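Local coordinates for protein 4-amino-4-deoxychorismate lyase (Legionella pneumophila, PDB 3LUL) that belongs to the class IV aminotransferase family and carries pyridoxal phosphate joined covalently to a lysine side chain, at residues Q77-Y82 with F110-Y115; A88-G93 with Q104-I109; L124-W129 with L246-I251; N185-T190 with K214-E219. All coordinates share one frame; numbering follows the deposited sequence. Where two conformers were deposited one is given.

In the fold
The four contacts fall into two groups: interactions 1 and 2 gather at one sheet, 3 and 4 at the other. Interactions 1 and 2 share strand 106-113 and touch directly, where F110 CE1 packs on A88 CB at 3.8 Å. Interaction 2 lies inside the loop closed by interaction 1. Interactions 3 and 4 have centres about 22 Å apart and nearest atoms about 12 Å apart. Interaction 4 is nested in the long loop closed by interaction 3. The centres of interactions 2 and 3 are about 36 Å apart, on opposite sides of the chain's centre. The pyridoxal phosphate is carried by K141. In this family the cofactor typically sits between the two domains.

Interaction 1: Q77-Y82 with F110-Y115; sequences QKDNLY and FQTFNY
D79 and T112 join the end of helix 65-78 to strand 106-113. The helix ends in a Schellman motif with N80, at positive phi, as its C-prime residue. D79 is the first residue to leave helical geometry. Its side chain starts toward the strand, with CB 3.4 Å from T112 OG1. CG is anti to the carbonyl carbon (chi1 -63°), which carries the carboxylate to T112; CG itself is 3.3 Å from T112 OG1. At the tip, OD2 accepts a hydrogen bond from T112 OG1, very short at 2.5 Å and doubtful in its exact length. OD2 also comes within 3.2 Å of T112 CG2 and takes a bond from a water, which in turn accepts from T112 N. A long, weak ion pair links OD2 to K75 of helix 65-78. L81 packs beside this polar pair. Its CD2 lies 3.9 Å from T112 CB, and its CD1 reaches N114 OD1 at 3.5 Å. L81 also packs on V35 of strand 28-36. The N114 amide is tied to the loop by water at both polar atoms. One water donates to both D79 O and N114 OD1. Another accepts from Y82 N at 2.9 Å and from N114 ND2 at 3.1 Å.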
loop_
_atom_site.group_PDB
_atom_site.type_symbol
_atom_site.label_atom_id
_atom_site.label_comp_id
_atom_site.label_asym_id
_atom_site.label_seq_id
_atom_site.Cartn_x
_atom_site.Cartn_y
_atom_site.Cartn_z
ATOM N N GLN B 77 2.295 23.024 21.672
ATOM C CA GLN B 77 2.035 23.629 22.974
ATOM C C GLN B 77 1.385 22.664 23.973
ATOM O O GLN B 77 1.831 22.553 25.135
ATOM C CB GLN B 77 1.177 24.882 22.799
ATOM C CG GLN B 77 1.977 26.045 22.223
ATOM C CD GLN B 77 1.149 27.320 22.064
ATOM O OE1 GLN B 77 -0.044 27.355 22.387
ATOM N NE2 GLN B 77 1.783 28.370 21.549
ATOM N N LYS B 78 0.362 21.936 23.525
ATOM C CA LYS B 78 -0.354 21.031 24.412
ATOM C C LYS B 78 0.549 19.892 24.872
ATOM O O LYS B 78 0.509 19.504 26.025
ATOM C CB LYS B 78 -1.601 20.491 23.731
ATOM C CG LYS B 78 -2.501 19.648 24.633
ATOM C CD LYS B 78 -3.339 18.630 23.833
ATOM C CE LYS B 78 -4.552 19.269 23.152
ATOM N NZ LYS B 78 -5.167 18.351 22.118
ATOM N N ASP B 79 1.359 19.361 23.969
ATOM C CA ASP B 79 2.246 18.243 24.276
ATOM C C ASP B 79 3.634 18.671 24.759
ATOM O O ASP B 79 4.510 17.826 24.935
ATOM C CB ASP B 79 2.378 17.362 23.034
ATOM C CG ASP B 79 1.047 16.726 22.610
ATOM O OD1 ASP B 79 0.024 16.887 23.316
ATOM O OD2 ASP B 79 1.019 16.055 21.551
ATOM N N ASN B 80 3.844 19.972 24.962
ATOM C CA ASN B 80 5.099 20.502 25.475
ATOM C C ASN B 80 6.339 20.141 24.662
ATOM O O ASN B 80 7.422 19.923 25.203
ATOM C CB ASN B 80 5.245 20.107 26.958
ATOM C CG ASN B 80 4.083 20.620 27.793
ATOM O OD1 ASN B 80 3.904 21.837 27.934
ATOM N ND2 ASN B 80 3.258 19.699 28.308
ATOM N N LEU B 81 6.187 20.117 23.347
ATOM C CA LEU B 81 7.275 19.754 22.463
ATOM C C LEU B 81 8.212 20.948 22.255
ATOM O O LEU B 81 7.759 22.112 22.101
ATOM C CB LEU B 81 6.689 19.272 21.136
ATOM C CG LEU B 81 7.380 18.216 20.300
ATOM C CD1 LEU B 81 7.484 16.904 21.051
ATOM C CD2 LEU B 81 6.596 18.069 18.980
ATOM N N TYR B 82 9.516 20.687 22.289
ATOM C CA TYR B 82 10.502 21.685 21.889
ATOM C C TYR B 82 11.155 21.176 20.629
ATOM O O TYR B 82 10.861 21.686 19.544
ATOM C CB TYR B 82 11.482 21.996 23.019
ATOM C CG TYR B 82 12.438 23.170 22.771
ATOM C CD1 TYR B 82 12.087 24.484 23.146
ATOM C CD2 TYR B 82 13.704 22.962 22.220
ATOM C CE1 TYR B 82 12.969 25.556 22.939
ATOM C CE2 TYR B 82 14.607 24.037 22.029
ATOM C CZ TYR B 82 14.227 25.324 22.380
ATOM O OH TYR B 82 15.134 26.365 22.192
ATOM N N PHE B 110 -3.563 14.849 13.962
ATOM C CA PHE B 110 -2.174 15.214 14.281
ATOM C C PHE B 110 -1.689 14.526 15.542
ATOM O O PHE B 110 -2.415 14.444 16.540
ATOM C CB PHE B 110 -2.049 16.714 14.515
ATOM C CG PHE B 110 -2.487 17.549 13.362
ATOM C CD1 PHE B 110 -1.557 17.927 12.389
ATOM C CD2 PHE B 110 -3.808 18.003 13.260
ATOM C CE1 PHE B 110 -1.940 18.729 11.328
ATOM C CE2 PHE B 110 -4.193 18.808 12.203
ATOM C CZ PHE B 110 -3.261 19.178 11.244
ATOM N N GLN B 111 -0.469 14.022 15.487
ATOM C CA GLN B 111 0.168 13.370 16.637
ATOM C C GLN B 111 1.619 13.810 16.760
ATOM O O GLN B 111 2.332 13.866 15.766
ATOM C CB GLN B 111 0.143 11.859 16.465
ATOM C CG GLN B 111 -1.244 11.255 16.653
ATOM C CD GLN B 111 -1.751 11.332 18.102
ATOM O OE1 GLN B 111 -2.738 12.025 18.409
ATOM N NE2 GLN B 111 -1.089 10.606 18.991
ATOM N N THR B 112 2.033 14.116 17.981
ATOM C CA THR B 112 3.408 14.515 18.245
ATOM C C THR B 112 4.185 13.298 18.716
ATOM O O THR B 112 3.624 12.286 19.194
ATOM C CB THR B 112 3.539 15.625 19.320
ATOM O OG1 THR B 112 3.088 15.138 20.599
ATOM C CG2 THR B 112 2.755 16.830 18.943
ATOM N N PHE B 113 5.494 13.410 18.607
ATOM C CA PHE B 113 6.392 12.398 19.141
ATOM C C PHE B 113 7.763 12.995 19.364
ATOM O O PHE B 113 8.138 14.025 18.793
ATOM C CB PHE B 113 6.478 11.188 18.208
ATOM C CG PHE B 113 6.851 11.533 16.797
ATOM C CD1 PHE B 113 5.870 11.902 15.874
ATOM C CD2 PHE B 113 8.173 11.487 16.375
ATOM C CE1 PHE B 113 6.204 12.221 14.543
ATOM C CE2 PHE B 113 8.523 11.784 15.047
ATOM C CZ PHE B 113 7.548 12.162 14.130
ATOM N N ASN B 114 8.504 12.339 20.229
ATOM C CA ASN B 114 9.883 12.684 20.503
ATOM C C ASN B 114 10.760 11.597 19.908
ATOM O O ASN B 114 10.398 10.415 19.944
ATOM C CB ASN B 114 10.098 12.783 21.998
ATOM C CG ASN B 114 9.543 14.046 22.574
ATOM O OD1 ASN B 114 8.358 14.119 22.915
ATOM N ND2 ASN B 114 10.379 15.065 22.662
ATOM N N TYR B 115 11.917 11.979 19.375
ATOM C CA TYR B 115 12.835 11.013 18.765
ATOM C C TYR B 115 14.262 11.554 18.771
ATOM O O TYR B 115 14.455 12.763 18.860
ATOM C CB TYR B 115 12.399 10.710 17.333
ATOM C CG TYR B 115 12.617 11.866 16.381
ATOM C CD1 TYR B 115 11.713 12.911 16.307
ATOM C CD2 TYR B 115 13.747 11.920 15.579
ATOM C CE1 TYR B 115 11.932 13.975 15.448
ATOM C CE2 TYR B 115 13.967 12.966 14.716
ATOM C CZ TYR B 115 13.052 13.993 14.640
ATOM O OH TYR B 115 13.286 15.034 13.789
HETATM O O HOH W 1 0.032 13.883 20.041
HETATM O O HOH W 2 6.201 15.737 24.109
HETATM O O HOH W 3 9.057 17.102 24.993
HETATM O O HOH W 4 10.515 18.163 23.183
#

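Interaction 2: A88-G93 with Q104-I109; sequences AILSGG and QVSQLI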
loop_
_atom_site.group_PDB
_atom_site.type_symbol
_atom_site.label_atom_id
_atom_site.label_comp_id
_atom_site.label_asym_id
_atom_site.label_seq_id
_atom_site.Cartn_x
_atom_site.Cartn_y
_atom_site.Cartn_z
ATOM N N ALA B 88 1.004 14.247 10.528
ATOM C CA ALA B 88 -0.383 14.554 10.115
ATOM C C ALA B 88 -0.835 13.407 9.230
ATOM O O ALA B 88 -0.100 13.018 8.343
ATOM C CB ALA B 88 -0.428 15.820 9.335
ATOM N N ILE B 89 -1.990 12.806 9.523
ATOM C CA ILE B 89 -2.569 11.757 8.695
ATOM C C ILE B 89 -3.925 12.235 8.194
ATOM O O ILE B 89 -4.748 12.636 8.997
ATOM C CB ILE B 89 -2.756 10.418 9.458
ATOM C CG1 ILE B 89 -1.439 9.947 10.089
ATOM C CG2 ILE B 89 -3.267 9.336 8.507
ATOM C CD1 ILE B 89 -1.616 8.669 10.963
ATOM N N LEU B 90 -4.119 12.208 6.867
ATOM C CA LEU B 90 -5.374 12.607 6.203
ATOM C C LEU B 90 -5.989 11.341 5.619
ATOM O O LEU B 90 -5.363 10.666 4.786
ATOM C CB LEU B 90 -5.106 13.579 5.059
ATOM C CG LEU B 90 -6.304 14.098 4.272
ATOM C CD1 LEU B 90 -7.107 15.063 5.111
ATOM C CD2 LEU B 90 -5.836 14.766 2.960
ATOM N N SER B 91 -7.185 11.001 6.081
ATOM C CA SER B 91 -7.908 9.828 5.589
ATOM C C SER B 91 -8.951 10.249 4.596
ATOM O O SER B 91 -9.447 11.377 4.647
ATOM C CB SER B 91 -8.624 9.116 6.724
ATOM O OG SER B 91 -9.701 9.881 7.217
ATOM N N GLY B 92 -9.304 9.332 3.705
ATOM C CA GLY B 92 -10.402 9.561 2.751
ATOM C C GLY B 92 -11.729 9.733 3.470
ATOM O O GLY B 92 -12.638 10.395 2.979
ATOM N N GLY B 93 -11.843 9.161 4.661
ATOM C CA GLY B 93 -13.009 9.368 5.521
ATOM C C GLY B 93 -14.042 8.262 5.452
ATOM O O GLY B 93 -13.931 7.350 4.614
ATOM N N GLN B 104 -17.112 11.885 1.529
ATOM C CA GLN B 104 -17.562 13.273 1.421
ATOM C C GLN B 104 -16.773 14.179 2.365
ATOM O O GLN B 104 -16.585 15.366 2.057
ATOM C CB GLN B 104 -19.056 13.415 1.775
ATOM C CG GLN B 104 -19.966 12.335 1.191
ATOM C CD GLN B 104 -21.228 12.895 0.559
ATOM O OE1 GLN B 104 -22.327 12.791 1.130
ATOM N NE2 GLN B 104 -21.079 13.502 -0.621
ATOM N N VAL B 105 -16.372 13.638 3.526
ATOM C CA VAL B 105 -15.615 14.398 4.529
ATOM C C VAL B 105 -14.330 13.651 4.907
ATOM O O VAL B 105 -14.369 12.554 5.490
ATOM C CB VAL B 105 -16.456 14.727 5.797
ATOM C CG1 VAL B 105 -15.626 15.562 6.811
ATOM C CG2 VAL B 105 -17.761 15.451 5.410
ATOM N N SER B 106 -13.201 14.232 4.532
ATOM C CA SER B 106 -11.909 13.703 4.940
ATOM C C SER B 106 -11.623 14.063 6.405
ATOM O O SER B 106 -12.214 14.988 6.975
ATOM C CB SER B 106 -10.804 14.183 3.995
ATOM O OG SER B 106 -10.751 15.596 3.911
ATOM N N GLN B 107 -10.733 13.292 7.017
ATOM C CA GLN B 107 -10.476 13.394 8.433
ATOM C C GLN B 107 -8.980 13.597 8.573
ATOM O O GLN B 107 -8.199 12.969 7.889
ATOM C CB GLN B 107 -10.948 12.130 9.151
ATOM C CG GLN B 107 -12.341 11.627 8.709
ATOM C CD GLN B 107 -13.464 12.363 9.381
ATOM O OE1 GLN B 107 -13.491 12.459 10.609
ATOM N NE2 GLN B 107 -14.405 12.900 8.589
ATOM N N LEU B 108 -8.596 14.504 9.443
ATOM C CA LEU B 108 -7.212 14.799 9.678
ATOM C C LEU B 108 -6.919 14.562 11.155
ATOM O O LEU B 108 -7.706 15.006 12.021
ATOM C CB LEU B 108 -6.982 16.237 9.280
ATOM C CG LEU B 108 -5.607 16.853 9.168
ATOM C CD1 LEU B 108 -4.620 15.974 8.351
ATOM C CD2 LEU B 108 -5.784 18.240 8.572
ATOM N N ILE B 109 -5.836 13.833 11.448
ATOM C CA ILE B 109 -5.341 13.651 12.812
ATOM C C ILE B 109 -3.877 14.105 12.899
ATOM O O ILE B 109 -3.070 13.812 12.015
ATOM C CB ILE B 109 -5.498 12.199 13.300
ATOM C CG1 ILE B 109 -6.990 11.868 13.458
ATOM C CG2 ILE B 109 -4.712 11.930 14.643
ATOM C CD1 ILE B 109 -7.272 10.392 13.872
#
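Q107 O is met twice by the neighbouring strand. S91 N donates a nearly straight hydrogen bond of 2.9 Å to it (N-H...O angle 166°), and L90 CA adds a CA-H...O contact. I109 O is held in the same way, by I89 N and the CA of A88. I109 N returns a bond to I89 O. The return bond from Q107 N to S91 O is weak, at 3.3 Å. Strands 84-91 and 106-113 thus form an antiparallel beta hairpin with a long connection. I89-I109 and S91-Q107 are hydrogen-bonded pairs; L90-L108 is a non-hydrogen-bonded pair. On the L90 face, L108 CD1 lies 4.1 Å from L90 CB and 4.3 Å from A88 CB. L90 also packs on L50 and A54 of helix 43-57. On the other face, I89 and I109 both touch I19 of the second subunit. S91 OG sits 3.2 Å from Q107 CB, while its hydrogen bond goes to D21. The same aspartate holds G93 N. The Q107 chain bends at chi2 (-81°), which turns its amide back toward V105, just before the strand. NE2 then donates to V105 O at 3.1 Å from well above the carbonyl plane, and OE1 is hydrogen-bonded to R5. S106 CB rests 3.2 Å from S91 O, and S106 OG is hydrogen-bonded to P60 O and T4 OG1.

Interaction 3: L124-W129 with L246-I251; sequences LISINW and LSLDNI
D249 grips S126 with both carboxylate oxygens. OD1 accepts from S126 N at 2.8 Å, and OD2 accepts from S126 OG at 2.7 Å. Both donors come in on the syn side, somewhat out of the carboxylate plane. OD2 has a further partner in K224, by a salt bridge. D249 CG stands anti to its carbonyl carbon (chi1 -57°), which brings the carboxylate across to S126. Just before S126 and D249, strands 122-131 and 241-248 run parallel. L124 pairs with L248 in a parallel bridge: L124 N donates to S247 O at 2.8 Å, and D249 N donates to L124 O at 2.9 Å. L124 O is also met by a water at 2.8 Å. That water donates to D249 O as well, at 3.0 Å, and accepts from S247 OG at 2.6 Å. S247 OG in turn is hydrogen-bonded to R123. The second strand leaves the pairing by a type II' beta turn from L248 to I251, closed by a weak bond from I251 N to L248 O; L248 N donates back to I251 O. L248 CD1 packs 3.8 Å from L124 CB and also lies next to S126 OG. The carboxylate therefore takes over as acceptor for the strand 122-131 backbone where the turn carries the partner chain away. With an N-H, a hydroxyl and a lysine around it, the D249 side chain is probably ionised.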
loop_
_atom_site.group_PDB
_atom_site.type_symbol
_atom_site.label_atom_id
_atom_site.label_comp_id
_atom_site.label_asym_id
_atom_site.label_seq_id
_atom_site.Cartn_x
_atom_site.Cartn_y
_atom_site.Cartn_z
ATOM N N LEU B 124 23.110 0.139 3.785
ATOM C CA LEU B 124 22.019 -0.138 2.834
ATOM C C LEU B 124 22.205 -1.464 2.119
ATOM O O LEU B 124 23.343 -1.893 1.909
ATOM C CB LEU B 124 21.955 0.947 1.771
ATOM C CG LEU B 124 21.727 2.367 2.267
ATOM C CD1 LEU B 124 21.682 3.359 1.100
ATOM C CD2 LEU B 124 20.424 2.457 3.070
ATOM N N ILE B 125 21.084 -2.090 1.757
ATOM C CA ILE B 125 21.063 -3.205 0.823
ATOM C C ILE B 125 20.127 -2.871 -0.315
ATOM O O ILE B 125 19.162 -2.123 -0.139
ATOM C CB ILE B 125 20.692 -4.587 1.469
ATOM C CG1 ILE B 125 19.395 -4.535 2.273
ATOM C CG2 ILE B 125 21.889 -5.154 2.327
ATOM C CD1 ILE B 125 18.330 -5.513 1.852
ATOM N N SER B 126 20.422 -3.395 -1.499
ATOM C CA SER B 126 19.580 -3.157 -2.667
ATOM C C SER B 126 18.452 -4.176 -2.651
ATOM O O SER B 126 18.700 -5.353 -2.461
ATOM C CB SER B 126 20.390 -3.382 -3.952
ATOM O OG SER B 126 21.413 -2.434 -4.117
ATOM N N ILE B 127 17.236 -3.745 -2.930
ATOM C CA ILE B 127 16.095 -4.638 -3.014
ATOM C C ILE B 127 16.011 -5.251 -4.426
ATOM O O ILE B 127 16.267 -4.572 -5.424
ATOM C CB ILE B 127 14.832 -3.833 -2.638
ATOM C CG1 ILE B 127 14.845 -3.528 -1.113
ATOM C CG2 ILE B 127 13.560 -4.519 -3.070
ATOM C CD1 ILE B 127 14.605 -4.694 -0.174
ATOM N N ASN B 128 15.603 -6.513 -4.495
ATOM C CA ASN B 128 15.602 -7.267 -5.762
ATOM C C ASN B 128 14.381 -6.973 -6.643
ATOM O O ASN B 128 14.465 -7.009 -7.863
ATOM C CB ASN B 128 15.705 -8.786 -5.527
ATOM C CG ASN B 128 14.514 -9.356 -4.800
ATOM O OD1 ASN B 128 14.151 -8.886 -3.717
ATOM N ND2 ASN B 128 13.887 -10.373 -5.396
ATOM N N TRP B 129 13.236 -6.725 -6.040
ATOM C CA TRP B 129 12.078 -6.377 -6.854
ATOM C C TRP B 129 12.169 -4.903 -7.320
ATOM O O TRP B 129 12.732 -4.030 -6.607
ATOM C CB TRP B 129 10.772 -6.697 -6.132
ATOM C CG TRP B 129 10.427 -5.832 -4.959
ATOM C CD1 TRP B 129 9.830 -4.612 -4.991
ATOM C CD2 TRP B 129 10.585 -6.160 -3.569
ATOM N NE1 TRP B 129 9.648 -4.150 -3.724
ATOM C CE2 TRP B 129 10.075 -5.098 -2.833
ATOM C CE3 TRP B 129 11.104 -7.261 -2.884
ATOM C CZ2 TRP B 129 10.090 -5.073 -1.422
ATOM C CZ3 TRP B 129 11.096 -7.229 -1.455
ATOM C CH2 TRP B 129 10.606 -6.148 -0.770
ATOM N N LEU B 246 27.348 4.558 4.931
ATOM C CA LEU B 246 28.590 3.810 5.094
ATOM C C LEU B 246 28.769 2.788 3.990
ATOM O O LEU B 246 29.883 2.564 3.536
ATOM C CB LEU B 246 28.646 3.117 6.465
ATOM C CG LEU B 246 29.875 2.225 6.766
ATOM C CD1 LEU B 246 31.194 2.975 6.624
ATOM C CD2 LEU B 246 29.759 1.623 8.160
ATOM N N SER B 247 27.685 2.170 3.547
ATOM C CA SER B 247 27.792 1.084 2.589
ATOM C C SER B 247 26.507 0.794 1.848
ATOM O O SER B 247 25.427 1.021 2.384
ATOM C CB SER B 247 28.267 -0.202 3.275
ATOM O OG SER B 247 27.360 -0.660 4.283
ATOM N N LEU B 248 26.657 0.230 0.642
ATOM C CA LEU B 248 25.558 -0.362 -0.128
ATOM C C LEU B 248 25.988 -1.789 -0.492
ATOM O O LEU B 248 26.993 -1.957 -1.180
ATOM C CB LEU B 248 25.272 0.425 -1.404
ATOM C CG LEU B 248 24.240 -0.203 -2.361
ATOM C CD1 LEU B 248 22.824 -0.403 -1.700
ATOM C CD2 LEU B 248 24.167 0.579 -3.651
ATOM N N ASP B 249 25.230 -2.793 -0.039
ATOM C CA ASP B 249 25.579 -4.203 -0.282
ATOM C C ASP B 249 27.028 -4.424 0.195
ATOM O O ASP B 249 27.352 -4.100 1.340
ATOM C CB ASP B 249 25.345 -4.522 -1.768
ATOM C CG ASP B 249 23.914 -4.236 -2.209
ATOM O OD1 ASP B 249 22.992 -4.626 -1.469
ATOM O OD2 ASP B 249 23.698 -3.668 -3.306
ATOM N N ASN B 250 27.897 -4.912 -0.673
ATOM C CA ASN B 250 29.308 -5.096 -0.308
ATOM C C ASN B 250 30.231 -3.968 -0.772
ATOM O O ASN B 250 31.332 -4.206 -1.258
ATOM C CB ASN B 250 29.820 -6.436 -0.803
ATOM C CG ASN B 250 29.913 -6.523 -2.314
ATOM O OD1 ASN B 250 28.926 -6.310 -3.032
ATOM N ND2 ASN B 250 31.112 -6.863 -2.808
ATOM N N ILE B 251 29.811 -2.730 -0.579
ATOM C CA ILE B 251 30.610 -1.595 -1.025
ATOM C C ILE B 251 30.622 -0.580 0.107
ATOM O O ILE B 251 29.562 -0.111 0.525
ATOM C CB ILE B 251 30.048 -1.004 -2.334
ATOM C CG1 ILE B 251 30.024 -2.085 -3.431
ATOM C CG2 ILE B 251 30.892 0.195 -2.800
ATOM C CD1 ILE B 251 28.802 -2.106 -4.257
HETATM O O HOH W 5 25.726 -2.480 3.305
#

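Interaction 4: N185-T190 with K214-E219; sequences NNILYT and KMSVQE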
loop_
_atom_site.group_PDB
_atom_site.type_symbol
_atom_site.label_atom_id
_atom_site.label_comp_id
_atom_site.label_asym_id
_atom_site.label_seq_id
_atom_site.Cartn_x
_atom_site.Cartn_y
_atom_site.Cartn_z
ATOM N N ASN B 185 33.549 13.646 -7.691
ATOM C CA ASN B 185 34.401 14.757 -8.148
ATOM C C ASN B 185 33.789 16.116 -7.810
ATOM O O ASN B 185 33.703 17.000 -8.665
ATOM C CB ASN B 185 34.701 14.662 -9.661
ATOM C CG ASN B 185 35.241 13.298 -10.075
ATOM O OD1 ASN B 185 35.966 12.659 -9.320
ATOM N ND2 ASN B 185 34.866 12.841 -11.274
ATOM N N ASN B 186 33.346 16.256 -6.554
ATOM C CA ASN B 186 32.735 17.475 -6.009
ATOM C C ASN B 186 31.450 17.938 -6.678
ATOM O O ASN B 186 31.075 19.113 -6.575
ATOM C CB ASN B 186 33.751 18.630 -6.007
ATOM C CG ASN B 186 34.928 18.359 -5.115
ATOM O OD1 ASN B 186 34.798 17.664 -4.114
ATOM N ND2 ASN B 186 36.088 18.939 -5.457
ATOM N N ILE B 187 30.794 17.032 -7.378
ATOM C CA ILE B 187 29.510 17.313 -8.012
ATOM C C ILE B 187 28.461 16.423 -7.360
ATOM O O ILE B 187 28.718 15.237 -7.113
ATOM C CB ILE B 187 29.547 17.035 -9.540
ATOM C CG1 ILE B 187 30.612 17.943 -10.206
ATOM C CG2 ILE B 187 28.140 17.213 -10.156
ATOM C CD1 ILE B 187 31.150 17.427 -11.535
ATOM N N LEU B 188 27.305 17.031 -7.077
ATOM C CA LEU B 188 26.184 16.354 -6.428
ATOM C C LEU B 188 25.282 15.762 -7.505
ATOM O O LEU B 188 24.998 16.426 -8.480
ATOM C CB LEU B 188 25.379 17.336 -5.582
ATOM C CG LEU B 188 25.998 17.691 -4.241
ATOM C CD1 LEU B 188 25.732 19.168 -3.875
ATOM C CD2 LEU B 188 25.494 16.721 -3.168
ATOM N N TYR B 189 24.810 14.529 -7.299
ATOM C CA TYR B 189 23.871 13.868 -8.203
ATOM C C TYR B 189 22.698 13.300 -7.369
ATOM O O TYR B 189 22.882 12.886 -6.212
ATOM C CB TYR B 189 24.557 12.734 -8.958
ATOM C CG TYR B 189 25.701 13.158 -9.839
ATOM C CD1 TYR B 189 27.001 13.264 -9.327
ATOM C CD2 TYR B 189 25.496 13.470 -11.171
ATOM C CE1 TYR B 189 28.081 13.682 -10.150
ATOM C CE2 TYR B 189 26.556 13.858 -11.993
ATOM C CZ TYR B 189 27.841 13.965 -11.471
ATOM O OH TYR B 189 28.870 14.318 -12.259
ATOM N N THR B 190 21.506 13.313 -7.940
ATOM C CA THR B 190 20.340 12.743 -7.289
ATOM C C THR B 190 19.327 12.290 -8.352
ATOM O O THR B 190 19.280 12.856 -9.438
ATOM C CB THR B 190 19.731 13.751 -6.298
ATOM O OG1 THR B 190 18.870 13.064 -5.406
ATOM C CG2 THR B 190 18.977 14.903 -7.010
ATOM N N LYS B 214 25.634 28.251 -6.073
ATOM C CA LYS B 214 26.296 27.801 -7.324
ATOM C C LYS B 214 27.198 26.547 -7.094
ATOM O O LYS B 214 28.333 26.452 -7.591
ATOM C CB LYS B 214 27.050 28.976 -7.974
ATOM C CG LYS B 214 26.148 30.221 -8.239
HETATM N N MSE B 215 26.672 25.610 -6.297
HETATM C CA MSE B 215 27.281 24.298 -6.069
HETATM C C MSE B 215 26.602 23.362 -7.055
HETATM O O MSE B 215 25.360 23.252 -7.069
HETATM C CB MSE B 215 27.043 23.808 -4.627
HETATM C CG MSE B 215 27.668 24.701 -3.534
HETATM SE SE MSE B 215 26.895 24.361 -1.813
HETATM C CE MSE B 215 27.655 22.580 -1.579
ATOM N N SER B 216 27.407 22.680 -7.872
ATOM C CA SER B 216 26.869 21.919 -8.982
ATOM C C SER B 216 26.076 20.743 -8.435
ATOM O O SER B 216 26.617 19.967 -7.637
ATOM C CB SER B 216 27.983 21.401 -9.895
ATOM O OG SER B 216 27.449 20.751 -11.044
ATOM N N VAL B 217 24.810 20.647 -8.871
ATOM C CA VAL B 217 23.907 19.549 -8.501
ATOM C C VAL B 217 23.139 19.055 -9.740
ATOM O O VAL B 217 22.516 19.853 -10.429
ATOM C CB VAL B 217 22.899 19.973 -7.415
ATOM C CG1 VAL B 217 22.114 21.242 -7.813
ATOM C CG2 VAL B 217 21.979 18.830 -7.103
ATOM N N GLN B 218 23.167 17.755 -9.990
ATOM C CA GLN B 218 22.602 17.196 -11.205
ATOM C C GLN B 218 21.505 16.192 -10.868
ATOM O O GLN B 218 21.771 15.208 -10.210
ATOM C CB GLN B 218 23.691 16.499 -12.024
ATOM C CG GLN B 218 24.905 17.346 -12.396
ATOM C CD GLN B 218 24.531 18.626 -13.109
ATOM O OE1 GLN B 218 24.826 19.734 -12.647
ATOM N NE2 GLN B 218 23.866 18.479 -14.231
ATOM N N GLU B 219 20.302 16.458 -11.374
ATOM C CA GLU B 219 19.151 15.570 -11.285
ATOM C C GLU B 219 19.099 14.712 -12.515
ATOM O O GLU B 219 18.658 15.193 -13.585
ATOM C CB GLU B 219 17.863 16.380 -11.164
ATOM C CG GLU B 219 17.815 17.218 -9.892
ATOM C CD GLU B 219 16.580 18.098 -9.817
ATOM O OE1 GLU B 219 15.458 17.558 -9.657
ATOM O OE2 GLU B 219 16.756 19.340 -9.858
HETATM O O HOH W 6 28.764 20.506 -5.678
#
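L188 O accepts the shortest bond between the two strands, from Q218 N at 2.7 Å. T190 N then donates to Q218 O at 3.0 Å. L188 N donates to S216 O at 3.1 Å, with an N-H...O angle of 168°. S216 O also takes a bond from a water that donates to N186 O, so the bonding continues beyond the strand start. The bonds alternate along two parallel strands, 187-190 and 217-219. With helix 201-212 between them in the chain, they make a beta-alpha-beta unit. The helix lies against the face bearing L188, V217, T190 and E219. There L188 and V217 both touch C210, and L188 CB lies 4.0 Å from V217 CG2. T190 and E219 run side by side, with T190 CG2 3.9 Å from E219 CG. Their polar ends go to other partners: T190 OG1 to L180 O, and E219 OE1 to R203 by a salt bridge. On the other face the Y189 ring lies alongside Q218, with CD2 3.6 Å from Q218 CB. The ring also makes a cation-pi contact with R226. I187 has CG1 at chi1 -61°, which leaves CG2 anti to the backbone N; CG2 reaches S216 OG at 3.7 Å and Q218 CG at 3.9 Å.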